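Local coordinates for rhusiopathiae surface protein B (Erysipelothrix rhusiopathiae, PDB 3V10) that probably binds collagen as a surface adhesin anchored to the bacterial cell wall, this chain being its collagen-binding region, at residues A[60-66]-A[118-124]. Sequence-based numbering, arbitrary orientation.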
loop_
_atom_site.group_PDB
_atom_site.type_symbol
_atom_site.label_atom_id
_atom_site.label_comp_id
_atom_site.label_asym_id
_atom_site.label_seq_id
_atom_site.Cartn_x
_atom_site.Cartn_y
_atom_site.Cartn_z
ATOM N N GLU A 60 17.749 -10.250 3.610
ATOM C CA GLU A 60 17.148 -9.210 4.447
ATOM C C GLU A 60 15.893 -8.567 3.855
ATOM O O GLU A 60 15.046 -8.058 4.589
ATOM C CB GLU A 60 18.179 -8.113 4.737
ATOM C CG GLU A 60 19.468 -8.627 5.360
ATOM C CD GLU A 60 20.445 -7.516 5.692
ATOM O OE1 GLU A 60 20.557 -6.553 4.900
ATOM O OE2 GLU A 60 21.112 -7.614 6.742
ATOM N N VAL A 61 15.775 -8.589 2.533
ATOM C CA VAL A 61 14.628 -7.982 1.860
ATOM C C VAL A 61 13.882 -8.978 0.973
ATOM O O VAL A 61 14.476 -9.626 0.112
ATOM C CB VAL A 61 15.079 -6.784 0.986
ATOM C CG1 VAL A 61 13.868 -6.116 0.331
ATOM C CG2 VAL A 61 15.838 -5.791 1.832
ATOM N N SER A 62 12.576 -9.100 1.193
ATOM C CA SER A 62 11.748 -10.001 0.403
ATOM C C SER A 62 10.495 -9.283 -0.070
ATOM O O SER A 62 9.859 -8.559 0.694
ATOM C CB SER A 62 11.344 -11.236 1.226
ATOM O OG SER A 62 12.453 -12.092 1.458
ATOM N N LEU A 63 10.161 -9.461 -1.342
ATOM C CA LEU A 63 8.954 -8.861 -1.894
ATOM C C LEU A 63 7.893 -9.939 -1.859
ATOM O O LEU A 63 8.188 -11.108 -2.107
ATOM C CB LEU A 63 9.174 -8.399 -3.336
ATOM C CG LEU A 63 9.724 -6.979 -3.492
ATOM C CD1 LEU A 63 11.119 -6.905 -2.897
ATOM C CD2 LEU A 63 9.750 -6.605 -4.969
ATOM N N ARG A 64 6.664 -9.553 -1.538
ATOM C CA ARG A 64 5.571 -10.514 -1.465
ATOM C C ARG A 64 4.245 -9.858 -1.833
ATOM O O ARG A 64 4.134 -8.627 -1.884
ATOM C CB ARG A 64 5.478 -11.103 -0.053
ATOM C CG ARG A 64 5.024 -10.119 1.020
ATOM C CD ARG A 64 4.727 -10.841 2.326
ATOM N NE ARG A 64 3.990 -10.004 3.272
ATOM C CZ ARG A 64 4.479 -8.902 3.830
ATOM N NH1 ARG A 64 3.742 -8.201 4.676
ATOM N NH2 ARG A 64 5.708 -8.501 3.544
ATOM N N SER A 65 3.246 -10.685 -2.112
ATOM C CA SER A 65 1.925 -10.175 -2.450
ATOM C C SER A 65 1.329 -9.547 -1.188
ATOM O O SER A 65 1.739 -9.875 -0.076
ATOM C CB SER A 65 1.031 -11.324 -2.940
ATOM O OG SER A 65 -0.337 -10.952 -2.943
ATOM N N LEU A 66 0.381 -8.633 -1.352
ATOM C CA LEU A 66 -0.264 -8.003 -0.198
ATOM C C LEU A 66 -1.340 -8.927 0.360
ATOM O O LEU A 66 -1.843 -8.723 1.469
ATOM C CB LEU A 66 -0.938 -6.689 -0.595
ATOM C CG LEU A 66 -0.118 -5.411 -0.762
ATOM C CD1 LEU A 66 0.981 -5.609 -1.798
ATOM C CD2 LEU A 66 -1.066 -4.287 -1.184
ATOM N N LYS A 118 0.801 -6.225 -7.604
ATOM C CA LYS A 118 1.216 -5.285 -6.574
ATOM C C LYS A 118 1.977 -6.057 -5.513
ATOM O O LYS A 118 1.568 -7.154 -5.132
ATOM C CB LYS A 118 -0.013 -4.611 -5.955
ATOM C CG LYS A 118 -0.889 -3.907 -6.975
ATOM C CD LYS A 118 -0.070 -2.915 -7.788
ATOM C CE LYS A 118 -0.893 -2.250 -8.876
ATOM N NZ LYS A 118 -1.937 -1.353 -8.306
ATOM N N SER A 119 3.082 -5.495 -5.033
ATOM C CA SER A 119 3.872 -6.174 -4.015
ATOM C C SER A 119 4.309 -5.238 -2.899
ATOM O O SER A 119 4.311 -4.017 -3.055
ATOM C CB SER A 119 5.111 -6.823 -4.646
ATOM O OG SER A 119 6.035 -5.842 -5.083
ATOM N N VAL A 120 4.663 -5.828 -1.766
ATOM C CA VAL A 120 5.131 -5.080 -0.610
ATOM C C VAL A 120 6.425 -5.743 -0.164
ATOM O O VAL A 120 6.606 -6.950 -0.356
ATOM C CB VAL A 120 4.091 -5.125 0.546
ATOM C CG1 VAL A 120 3.733 -6.572 0.878
ATOM C CG2 VAL A 120 4.643 -4.431 1.774
ATOM N N TYR A 121 7.344 -4.971 0.403
ATOM C CA TYR A 121 8.591 -5.568 0.855
ATOM C C TYR A 121 8.842 -5.399 2.340
ATOM O O TYR A 121 8.425 -4.417 2.954
ATOM C CB TYR A 121 9.799 -5.017 0.077
ATOM C CG TYR A 121 10.169 -3.578 0.362
ATOM C CD1 TYR A 121 9.674 -2.543 -0.427
ATOM C CD2 TYR A 121 11.047 -3.256 1.398
ATOM C CE1 TYR A 121 10.045 -1.220 -0.201
ATOM C CE2 TYR A 121 11.425 -1.933 1.637
ATOM C CZ TYR A 121 10.923 -0.923 0.828
ATOM O OH TYR A 121 11.322 0.381 1.013
ATOM N N ASP A 122 9.505 -6.401 2.907
ATOM C CA ASP A 122 9.885 -6.396 4.308
ATOM C C ASP A 122 11.391 -6.200 4.279
ATOM O O ASP A 122 12.052 -6.616 3.334
ATOM C CB ASP A 122 9.562 -7.735 4.980
ATOM C CG ASP A 122 8.073 -7.977 5.125
ATOM O OD1 ASP A 122 7.353 -7.049 5.559
ATOM O OD2 ASP A 122 7.625 -9.103 4.818
ATOM N N ASN A 123 11.930 -5.557 5.305
ATOM C CA ASN A 123 13.368 -5.318 5.383
ATOM C C ASN A 123 13.800 -5.556 6.821
ATOM O O ASN A 123 13.409 -4.822 7.722
ATOM C CB ASN A 123 13.677 -3.883 4.937
ATOM C CG ASN A 123 15.019 -3.383 5.443
ATOM O OD1 ASN A 123 16.010 -4.114 5.470
ATOM N ND2 ASN A 123 15.056 -2.113 5.831
ATOM N N ALA A 124 14.603 -6.596 7.021
ATOM C CA ALA A 124 15.071 -6.984 8.350
ATOM C C ALA A 124 16.318 -6.255 8.846
ATOM O O ALA A 124 16.680 -6.372 10.019
ATOM C CB ALA A 124 15.311 -8.487 8.380
HETATM O O HOH W 1 -0.625 -8.591 -4.347
#
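Val61 to Arg64 pair antiparallel with Val120 to Asn123, joining strands 61-65 and 112-123 in a sheet of the Ig-like domain; the segment axes approach to 4.5 Å and their N-to-C directions differ by 145°. Arg64 and Val120 bond reciprocally, N to O at 2.9 Å each way, whereas of the Ser62–Asp122 pair the bond from Ser62 N to Asp122 O is weak. Past these, Ala124 N still donates to Glu60 O.

Alternation sends successive side chains to opposite faces of this pair, and here the two differ. Val61, Leu63 and Tyr121 form the largely apolar one, with Asn123 at its end beside Val61: Leu63 CD1 rests 3.8 Å from Tyr121 CB, while Val61 lies alongside the tyrosine, CG1 nearest the ring's CD2. Ile151 of strand 150-153 touches all three. Ser119 OG, held by the carbonyl of Ile28, borders Leu63 CD2.

Ser62, Arg64, Val120 and Asp122 take the other face. With CG between its backbone N and carbonyl carbon (chi1 69°), Arg64 runs beside Val120, whose CG1 sits over the guanidinium. Asp122 OD2 is modelled as a salt-bridge partner of Arg64 NH2, but too close for the detail to be relied on. At the far end Leu66 CD1 reaches Val120 CB at 3.9 Å, Phe173 of strand 167-173 touching both residues, and one water accepts from Leu66 N and donates to Lys118 O.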